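Beta-lactamase (Francisella tularensis subsp. tularensis, PDB 3P09) probably hydrolyses the ring of beta-lactam antibiotics to a substituted beta-amino acid, as a class A beta-lactamase. Local coordinates at residues A[61-69]-A[155-165]; A[213-221]-A[271-282]. All coordinates share one frame; numbering follows the deposited sequence.

Contact 1. Residues A[61-69]-A[155-165]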
loop_
_atom_site.group_PDB
_atom_site.type_symbol
_atom_site.label_atom_id
_atom_site.label_comp_id
_atom_site.label_asym_id
_atom_site.label_seq_id
_atom_site.Cartn_x
_atom_site.Cartn_y
_atom_site.Cartn_z
ATOM N N PRO A 61 2.734 11.508 -1.155
ATOM C CA PRO A 61 1.625 11.161 -0.248
ATOM C C PRO A 61 1.439 9.636 -0.192
ATOM O O PRO A 61 1.387 8.996 -1.242
ATOM C CB PRO A 61 0.406 11.801 -0.926
ATOM C CG PRO A 61 0.992 12.981 -1.685
ATOM C CD PRO A 61 2.351 12.495 -2.179
ATOM N N ILE A 62 1.346 9.062 1.002
ATOM C CA ILE A 62 1.178 7.614 1.114
ATOM C C ILE A 62 -0.293 7.219 0.923
ATOM O O ILE A 62 -0.592 6.168 0.373
ATOM C CB ILE A 62 1.749 7.065 2.454
ATOM C CG1 ILE A 62 1.826 5.527 2.413
ATOM C CG2 ILE A 62 0.939 7.559 3.656
ATOM C CD1 ILE A 62 2.482 4.909 3.669
ATOM N N CYS A 63 -1.210 8.078 1.354
ATOM C CA CYS A 63 -2.633 7.790 1.197
ATOM C C CYS A 63 -2.954 6.427 1.831
ATOM O O CYS A 63 -2.332 6.032 2.818
ATOM C CB CYS A 63 -3.020 7.806 -0.295
ATOM S SG CYS A 63 -2.365 9.236 -1.232
ATOM N N SER A 64 -3.895 5.698 1.241
ATOM C CA SER A 64 -4.351 4.428 1.793
ATOM C C SER A 64 -3.306 3.319 1.779
ATOM O O SER A 64 -3.525 2.264 2.357
ATOM C CB SER A 64 -5.603 3.944 1.060
ATOM O OG SER A 64 -6.743 4.630 1.540
ATOM N N VAL A 65 -2.172 3.538 1.130
ATOM C CA VAL A 65 -1.137 2.503 1.139
ATOM C C VAL A 65 -0.687 2.156 2.576
ATOM O O VAL A 65 -0.272 1.031 2.859
ATOM C CB VAL A 65 0.064 2.900 0.260
ATOM C CG1 VAL A 65 1.193 1.875 0.384
ATOM C CG2 VAL A 65 -0.378 3.019 -1.200
ATOM N N PHE A 66 -0.774 3.121 3.485
ATOM C CA PHE A 66 -0.369 2.868 4.866
ATOM C C PHE A 66 -1.106 1.645 5.424
ATOM O O PHE A 66 -0.641 1.005 6.362
ATOM C CB PHE A 66 -0.607 4.107 5.754
ATOM C CG PHE A 66 -1.969 4.153 6.405
ATOM C CD1 PHE A 66 -3.065 4.667 5.724
ATOM C CD2 PHE A 66 -2.144 3.704 7.711
ATOM C CE1 PHE A 66 -4.314 4.713 6.329
ATOM C CE2 PHE A 66 -3.385 3.739 8.314
ATOM C CZ PHE A 66 -4.475 4.242 7.623
ATOM N N LYS A 67 -2.258 1.310 4.847
ATOM C CA LYS A 67 -3.046 0.213 5.417
ATOM C C LYS A 67 -2.320 -1.146 5.404
ATOM O O LYS A 67 -2.613 -2.002 6.234
ATOM C CB LYS A 67 -4.440 0.131 4.765
ATOM C CG LYS A 67 -5.311 1.342 5.129
ATOM C CD LYS A 67 -6.505 1.515 4.187
ATOM C CE LYS A 67 -7.282 2.786 4.565
ATOM N NZ LYS A 67 -8.387 3.053 3.594
ATOM N N PHE A 68 -1.374 -1.356 4.489
ATOM C CA PHE A 68 -0.646 -2.631 4.522
ATOM C C PHE A 68 0.407 -2.666 5.629
ATOM O O PHE A 68 0.706 -3.727 6.183
ATOM C CB PHE A 68 -0.092 -3.063 3.138
ATOM C CG PHE A 68 1.282 -2.503 2.792
ATOM C CD1 PHE A 68 2.436 -2.983 3.414
ATOM C CD2 PHE A 68 1.413 -1.542 1.790
ATOM C CE1 PHE A 68 3.694 -2.489 3.073
ATOM C CE2 PHE A 68 2.677 -1.030 1.442
ATOM C CZ PHE A 68 3.814 -1.511 2.087
ATOM N N LEU A 69 0.953 -1.504 5.971
ATOM C CA LEU A 69 1.857 -1.404 7.124
ATOM C C LEU A 69 1.112 -1.699 8.421
ATOM O O LEU A 69 1.621 -2.371 9.328
ATOM C CB LEU A 69 2.444 0.001 7.204
ATOM C CG LEU A 69 3.320 0.369 6.016
ATOM C CD1 LEU A 69 3.740 1.854 6.108
ATOM C CD2 LEU A 69 4.539 -0.525 5.989
ATOM N N THR A 155 9.117 6.799 6.036
ATOM C CA THR A 155 7.659 6.899 6.103
ATOM C C THR A 155 7.218 7.611 7.382
ATOM O O THR A 155 7.556 7.182 8.482
ATOM C CB THR A 155 7.043 5.490 6.039
ATOM O OG1 THR A 155 7.350 4.918 4.765
ATOM C CG2 THR A 155 5.533 5.528 6.217
ATOM N N ILE A 156 6.469 8.699 7.237
ATOM C CA ILE A 156 6.013 9.466 8.388
ATOM C C ILE A 156 4.490 9.540 8.440
ATOM O O ILE A 156 3.878 10.258 7.667
ATOM C CB ILE A 156 6.537 10.903 8.352
ATOM C CG1 ILE A 156 8.052 10.915 8.149
ATOM C CG2 ILE A 156 6.153 11.614 9.632
ATOM C CD1 ILE A 156 8.823 10.336 9.325
ATOM N N ILE A 157 3.886 8.807 9.365
ATOM C CA ILE A 157 2.431 8.780 9.492
ATOM C C ILE A 157 2.006 9.492 10.773
ATOM O O ILE A 157 2.518 9.187 11.864
ATOM C CB ILE A 157 1.927 7.338 9.520
ATOM C CG1 ILE A 157 2.183 6.667 8.167
ATOM C CG2 ILE A 157 0.438 7.304 9.866
ATOM C CD1 ILE A 157 2.031 5.189 8.213
ATOM N N THR A 158 1.091 10.453 10.660
ATOM C CA THR A 158 0.725 11.261 11.832
ATOM C C THR A 158 -0.772 11.282 12.058
ATOM O O THR A 158 -1.261 11.989 12.944
ATOM C CB THR A 158 1.206 12.719 11.712
ATOM O OG1 THR A 158 0.604 13.326 10.560
ATOM C CG2 THR A 158 2.730 12.779 11.600
ATOM N N ALA A 159 -1.498 10.515 11.255
ATOM C CA ALA A 159 -2.946 10.462 11.393
ATOM C C ALA A 159 -3.523 9.197 10.769
ATOM O O ALA A 159 -2.853 8.490 10.018
ATOM C CB ALA A 159 -3.584 11.707 10.768
ATOM N N ASP A 160 -4.775 8.915 11.103
ATOM C CA ASP A 160 -5.499 7.832 10.462
ATOM C C ASP A 160 -6.461 8.428 9.432
ATOM O O ASP A 160 -6.188 9.506 8.907
ATOM C CB ASP A 160 -6.174 6.920 11.492
ATOM C CG ASP A 160 -7.132 7.657 12.402
ATOM O OD1 ASP A 160 -7.591 8.758 12.024
ATOM O OD2 ASP A 160 -7.439 7.114 13.488
ATOM N N GLU A 161 -7.556 7.736 9.123
ATOM C CA GLU A 161 -8.448 8.157 8.037
ATOM C C GLU A 161 -9.497 9.121 8.541
ATOM O O GLU A 161 -10.072 8.897 9.599
ATOM C CB GLU A 161 -9.167 6.942 7.407
ATOM C CG GLU A 161 -8.298 6.030 6.525
ATOM C CD GLU A 161 -8.126 6.564 5.116
ATOM O OE1 GLU A 161 -8.983 7.353 4.671
ATOM O OE2 GLU A 161 -7.134 6.200 4.450
ATOM N N PRO A 162 -9.795 10.170 7.756
ATOM C CA PRO A 162 -9.228 10.452 6.433
ATOM C C PRO A 162 -8.071 11.460 6.448
ATOM O O PRO A 162 -7.518 11.788 5.388
ATOM C CB PRO A 162 -10.413 11.070 5.693
ATOM C CG PRO A 162 -11.164 11.784 6.743
ATOM C CD PRO A 162 -10.950 11.037 8.044
ATOM N N GLU A 163 -7.700 11.939 7.627
ATOM C CA GLU A 163 -6.690 13.001 7.726
ATOM C C GLU A 163 -5.345 12.606 7.094
ATOM O O GLU A 163 -4.626 13.462 6.596
ATOM C CB GLU A 163 -6.491 13.448 9.183
ATOM C CG GLU A 163 -5.486 14.588 9.326
ATOM C CD GLU A 163 -5.397 15.155 10.733
ATOM O OE1 GLU A 163 -5.836 14.480 11.689
ATOM O OE2 GLU A 163 -4.879 16.289 10.879
ATOM N N ILE A 164 -5.023 11.314 7.113
ATOM C CA ILE A 164 -3.792 10.801 6.497
ATOM C C ILE A 164 -3.659 11.254 5.044
ATOM O O ILE A 164 -2.557 11.326 4.502
ATOM C CB ILE A 164 -3.728 9.245 6.556
ATOM C CG1 ILE A 164 -2.451 8.698 5.904
ATOM C CG2 ILE A 164 -4.922 8.619 5.817
ATOM C CD1 ILE A 164 -1.210 8.879 6.678
ATOM N N ASN A 165 -4.783 11.558 4.408
ATOM C CA ASN A 165 -4.777 11.902 2.989
ATOM C C ASN A 165 -4.292 13.314 2.668
ATOM O O ASN A 165 -4.039 13.642 1.505
ATOM C CB ASN A 165 -6.175 11.702 2.399
ATOM C CG ASN A 165 -6.568 10.249 2.353
ATOM O OD1 ASN A 165 -5.815 9.419 1.865
ATOM N ND2 ASN A 165 -7.730 9.932 2.885
HETATM O O HOH W 1 -0.944 10.701 2.397
#
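Phe66, Glu161 and Ile164 account for the greatest share of the surface buried here; Glu161 and Ile164 both close on the CE1 side of the Phe66 ring, Glu161 at its edge and Ile164 obliquely. Glu161 OE2 comes to that edge in the ring plane, 3.7 Å from Phe66 CE1, with carboxylate and ring planes 20° apart. The near-coplanar fit sets the carboxylate oxygen against the ring's C-H rim at CE1 instead of the pi face, while CG of Lys67 packs over a face of the ring. A bend in the Glu161 chain (chi2 -82°) turns the carboxylate toward Lys67, whose extended chain brings NZ to 3.5 Å from Glu161 OE2, a rather long salt bridge. NZ also donates to Ser64 OG at 3.1 Å and is bonded to the backbone oxygen of Ser125, so NZ has several partners to hold its position. The other carboxylate oxygen, OE1, takes a weak hydrogen bond from Asn165 ND2.

Ile164 supplies the apolar side of the contact by dividing its branches: CG2 lies 4.0 Å from Phe66 CE1, and CD1 meets Ile62 CG2 at 3.9 Å. Further along, CD1 of Ile157 packs 3.8 Å from Phe66 CB. A water links the backbones, accepting from Cys63 N at 2.8 Å and donating to Ile164 O at 2.7 Å. Beyond the segments, Cys63 forms a disulfide with Cys233, and Asn131 donates to Glu161 O.

A serine and a lysine three residues on at a helix start, facing a glutamate and an asparagine from a loop with a cis peptide before Pro162, are consistent with the SxxK motif and omega loop of a class A beta-lactamase active site; a sulfate near Ser64 fits such a pocket.

Contact 2. Residues A[213-221]-A[271-282]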
loop_
_atom_site.group_PDB
_atom_site.type_symbol
_atom_site.label_atom_id
_atom_site.label_comp_id
_atom_site.label_asym_id
_atom_site.label_seq_id
_atom_site.Cartn_x
_atom_site.Cartn_y
_atom_site.Cartn_z
ATOM N N ALA A 213 -7.291 -3.165 -9.890
ATOM C CA ALA A 213 -7.477 -3.761 -11.213
ATOM C C ALA A 213 -7.022 -2.848 -12.360
ATOM O O ALA A 213 -6.608 -3.326 -13.416
ATOM C CB ALA A 213 -8.941 -4.194 -11.418
ATOM N N ASN A 214 -7.100 -1.537 -12.160
ATOM C CA ASN A 214 -6.766 -0.601 -13.229
ATOM C C ASN A 214 -5.423 0.081 -13.008
ATOM O O ASN A 214 -5.136 1.136 -13.588
ATOM C CB ASN A 214 -7.879 0.428 -13.415
ATOM C CG ASN A 214 -9.110 -0.168 -14.067
ATOM O OD1 ASN A 214 -9.064 -0.584 -15.223
ATOM N ND2 ASN A 214 -10.213 -0.217 -13.333
ATOM N N ARG A 215 -4.599 -0.527 -12.162
ATOM C CA ARG A 215 -3.275 0.017 -11.898
ATOM C C ARG A 215 -2.201 -0.971 -12.333
ATOM O O ARG A 215 -2.163 -1.331 -13.501
ATOM C CB ARG A 215 -3.172 0.509 -10.455
ATOM C CG ARG A 215 -4.176 1.654 -10.243
ATOM C CD ARG A 215 -4.170 2.248 -8.841
ATOM N NE ARG A 215 -5.260 3.203 -8.718
ATOM C CZ ARG A 215 -5.418 4.063 -7.719
ATOM N NH1 ARG A 215 -4.541 4.117 -6.716
ATOM N NH2 ARG A 215 -6.461 4.885 -7.733
ATOM N N ILE A 216 -1.342 -1.421 -11.436
ATOM C CA ILE A 216 -0.264 -2.319 -11.869
ATOM C C ILE A 216 -0.792 -3.576 -12.569
ATOM O O ILE A 216 -0.278 -3.985 -13.625
ATOM C CB ILE A 216 0.632 -2.728 -10.683
ATOM C CG1 ILE A 216 1.473 -1.528 -10.224
ATOM C CG2 ILE A 216 1.512 -3.900 -11.062
ATOM C CD1 ILE A 216 2.218 -1.733 -8.898
ATOM N N ALA A 217 -1.812 -4.190 -11.975
ATOM C CA ALA A 217 -2.366 -5.433 -12.494
ATOM C C ALA A 217 -2.784 -5.312 -13.954
ATOM O O ALA A 217 -2.681 -6.272 -14.723
ATOM C CB ALA A 217 -3.553 -5.894 -11.636
ATOM N N PHE A 218 -3.264 -4.128 -14.322
ATOM C CA PHE A 218 -3.758 -3.856 -15.665
ATOM C C PHE A 218 -2.705 -4.149 -16.742
ATOM O O PHE A 218 -3.038 -4.414 -17.897
ATOM C CB PHE A 218 -4.176 -2.384 -15.727
ATOM C CG PHE A 218 -4.801 -1.966 -17.029
ATOM C CD1 PHE A 218 -4.019 -1.502 -18.073
ATOM C CD2 PHE A 218 -6.178 -1.997 -17.191
ATOM C CE1 PHE A 218 -4.599 -1.099 -19.271
ATOM C CE2 PHE A 218 -6.759 -1.597 -18.385
ATOM C CZ PHE A 218 -5.966 -1.146 -19.420
ATOM N N SER A 219 -1.430 -4.104 -16.362
ATOM C CA SER A 219 -0.356 -4.190 -17.335
ATOM C C SER A 219 0.519 -5.428 -17.184
ATOM O O SER A 219 1.441 -5.626 -17.973
ATOM C CB SER A 219 0.518 -2.935 -17.271
ATOM O OG SER A 219 -0.245 -1.780 -17.584
HETATM N N MSE A 220 0.245 -6.236 -16.167
HETATM C CA MSE A 220 0.993 -7.466 -15.933
HETATM C C MSE A 220 0.550 -8.517 -16.955
HETATM O O MSE A 220 -0.627 -8.586 -17.319
HETATM C CB MSE A 220 0.764 -7.988 -14.495
HETATM C CG MSE A 220 1.550 -7.271 -13.338
HETATM SE SE MSE A 220 3.347 -6.836 -13.841
HETATM C CE MSE A 220 3.067 -4.975 -14.366
ATOM N N PRO A 221 1.491 -9.344 -17.431
ATOM C CA PRO A 221 1.049 -10.502 -18.215
ATOM C C PRO A 221 0.045 -11.306 -17.404
ATOM O O PRO A 221 0.173 -11.412 -16.184
ATOM C CB PRO A 221 2.336 -11.299 -18.418
ATOM C CG PRO A 221 3.422 -10.283 -18.312
ATOM C CD PRO A 221 2.951 -9.317 -17.259
ATOM N N GLU A 271 -4.794 7.038 -13.019
ATOM C CA GLU A 271 -4.457 5.617 -13.080
ATOM C C GLU A 271 -3.695 5.266 -14.359
ATOM O O GLU A 271 -2.920 4.308 -14.395
ATOM C CB GLU A 271 -5.725 4.765 -12.971
ATOM C CG GLU A 271 -6.432 4.868 -11.612
ATOM C CD GLU A 271 -7.547 3.835 -11.444
ATOM O OE1 GLU A 271 -8.476 3.815 -12.281
ATOM O OE2 GLU A 271 -7.483 3.034 -10.480
ATOM N N GLU A 272 -3.903 6.042 -15.412
ATOM C CA GLU A 272 -3.299 5.707 -16.698
ATOM C C GLU A 272 -1.778 5.777 -16.637
ATOM O O GLU A 272 -1.088 4.971 -17.261
ATOM C CB GLU A 272 -3.818 6.623 -17.809
ATOM C CG GLU A 272 -5.245 7.098 -17.598
ATOM C CD GLU A 272 -6.234 6.425 -18.527
ATOM O OE1 GLU A 272 -5.930 6.299 -19.734
ATOM O OE2 GLU A 272 -7.318 6.022 -18.047
ATOM N N ILE A 273 -1.244 6.741 -15.900
ATOM C CA ILE A 273 0.202 6.829 -15.804
ATOM C C ILE A 273 0.787 5.605 -15.087
ATOM O O ILE A 273 1.846 5.103 -15.468
ATOM C CB ILE A 273 0.678 8.129 -15.157
ATOM C CG1 ILE A 273 2.154 8.362 -15.490
ATOM C CG2 ILE A 273 0.449 8.118 -13.634
ATOM C CD1 ILE A 273 2.714 9.650 -14.897
ATOM N N ILE A 274 0.087 5.122 -14.063
ATOM C CA ILE A 274 0.487 3.901 -13.399
ATOM C C ILE A 274 0.460 2.742 -14.408
ATOM O O ILE A 274 1.391 1.933 -14.466
ATOM C CB ILE A 274 -0.439 3.554 -12.201
ATOM C CG1 ILE A 274 -0.624 4.763 -11.286
ATOM C CG2 ILE A 274 0.120 2.364 -11.422
ATOM C CD1 ILE A 274 0.633 5.214 -10.615
ATOM N N GLN A 275 -0.599 2.662 -15.204
ATOM C CA GLN A 275 -0.688 1.591 -16.195
ATOM C C GLN A 275 0.518 1.604 -17.121
ATOM O O GLN A 275 1.120 0.565 -17.414
ATOM C CB GLN A 275 -1.963 1.720 -17.021
ATOM C CG GLN A 275 -3.217 1.606 -16.197
ATOM C CD GLN A 275 -4.440 1.957 -16.996
ATOM O OE1 GLN A 275 -4.336 2.347 -18.158
ATOM N NE2 GLN A 275 -5.612 1.827 -16.383
ATOM N N GLN A 276 0.877 2.789 -17.583
ATOM C CA GLN A 276 1.928 2.900 -18.576
ATOM C C GLN A 276 3.301 2.614 -17.964
ATOM O O GLN A 276 4.126 1.927 -18.571
ATOM C CB GLN A 276 1.859 4.265 -19.264
ATOM C CG GLN A 276 0.625 4.401 -20.163
ATOM C CD GLN A 276 0.310 5.843 -20.508
ATOM O OE1 GLN A 276 1.194 6.612 -20.888
ATOM N NE2 GLN A 276 -0.954 6.221 -20.365
ATOM N N ALA A 277 3.530 3.124 -16.757
ATOM C CA ALA A 277 4.764 2.836 -16.040
ATOM C C ALA A 277 4.892 1.341 -15.792
ATOM O O ALA A 277 5.964 0.765 -15.983
ATOM C CB ALA A 277 4.820 3.598 -14.728
ATOM N N ALA A 278 3.796 0.712 -15.372
ATOM C CA ALA A 278 3.808 -0.728 -15.093
ATOM C C ALA A 278 4.089 -1.545 -16.345
ATOM O O ALA A 278 4.689 -2.615 -16.278
ATOM C CB ALA A 278 2.487 -1.168 -14.450
ATOM N N LYS A 279 3.639 -1.051 -17.491
ATOM C CA LYS A 279 3.838 -1.772 -18.747
ATOM C C LYS A 279 5.308 -1.713 -19.159
ATOM O O LYS A 279 5.876 -2.697 -19.651
ATOM C CB LYS A 279 2.947 -1.190 -19.846
ATOM C CG LYS A 279 3.084 -1.887 -21.196
ATOM C CD LYS A 279 2.928 -3.397 -21.040
ATOM C CE LYS A 279 2.370 -4.032 -22.302
ATOM N NZ LYS A 279 0.950 -3.627 -22.515
ATOM N N LEU A 280 5.918 -0.547 -18.959
ATOM C CA LEU A 280 7.335 -0.382 -19.233
ATOM C C LEU A 280 8.100 -1.381 -18.394
ATOM O O LEU A 280 9.028 -2.033 -18.860
ATOM C CB LEU A 280 7.787 1.034 -18.886
ATOM C CG LEU A 280 7.294 2.117 -19.847
ATOM C CD1 LEU A 280 7.547 3.510 -19.292
ATOM C CD2 LEU A 280 7.966 1.946 -21.207
ATOM N N ILE A 281 7.694 -1.505 -17.145
ATOM C CA ILE A 281 8.411 -2.361 -16.220
ATOM C C ILE A 281 8.229 -3.828 -16.590
ATOM O O ILE A 281 9.190 -4.607 -16.604
ATOM C CB ILE A 281 7.973 -2.079 -14.786
ATOM C CG1 ILE A 281 8.476 -0.680 -14.390
ATOM C CG2 ILE A 281 8.532 -3.130 -13.851
ATOM C CD1 ILE A 281 7.736 -0.043 -13.245
ATOM N N ALA A 282 6.993 -4.197 -16.910
ATOM C CA ALA A 282 6.694 -5.568 -17.303
ATOM C C ALA A 282 7.525 -5.961 -18.521
ATOM O O ALA A 282 8.044 -7.072 -18.591
ATOM C CB ALA A 282 5.191 -5.737 -17.593
HETATM O O HOH W 2 -7.656 0.224 -9.988
HETATM O O HOH W 3 -10.444 2.365 -11.230
#
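The loop 213-221 runs along helix 271-282 in the same chain direction, its CA atoms pairing from Arg215 with Gln275 (5.3 Å) to Ser219 with Lys279 (5.0 Å) and on to Met220 with Ala282. At the leading end an extended Arg215 crosses Glu271 at about a right angle. NE donates in the guanidinium plane to the anti lone pair of Glu271 OE2 at 2.8 Å, although the carboxylate plane stands 83° from that of the guanidinium. This salt bridge is single-point; NH1 and NH2 are bonded instead to Asn240 O, Gly231 O and Thr232 OG1, which pin the group against the sheet. A water donating to OE2 accepts from Asn214 N.

Gln275 works in two ways. Its NE2 donates to Asn214 O at 2.9 Å, and its amide lies over one face of the Phe218 ring, planes 8° apart, with CD 3.6 Å from Phe218 CD1. The stack is offset toward the rim; Phe218 CG lies opposite its backbone N (chi1 -176°), which lays the ring along the amide. Gln275 O accepts Ser219 OG at 2.7 Å on one side of its plane and Lys279 N on the other.

Small alanines let the loop close in: CE of Met220, present as selenomethionine, sits 3.9 Å from CB of Ala278, and about equally near Ala282 CB. Ile216 turns to the sheet residues Ala243 and Ile257.

The result is a loop packed on the C-terminal helix of the alpha/beta domain just before strand 225-232, with Arg215 held beside the probable K(T/S)G-type motif and near a bound sulfate.

In the fold
Contact 1 is almost wholly buried, whereas contact 2 grades from a buried apolar side to exposed residues at its rim; their centres lie 23 Å apart, on opposite sides of the chain's centre. They share no helix or strand. In contact 1 a helix start meets a loop, and no clear direct hydrogen bond crosses: a salt bridge, a bridging water and isoleucine packing do the joining. In contact 2 a loop lies on a helix through three direct hydrogen bonds, one within a salt bridge. Strand 239-246 backs both, since Asn240 bonds Pro61 and Arg215, and a sulfate lies close to each contact.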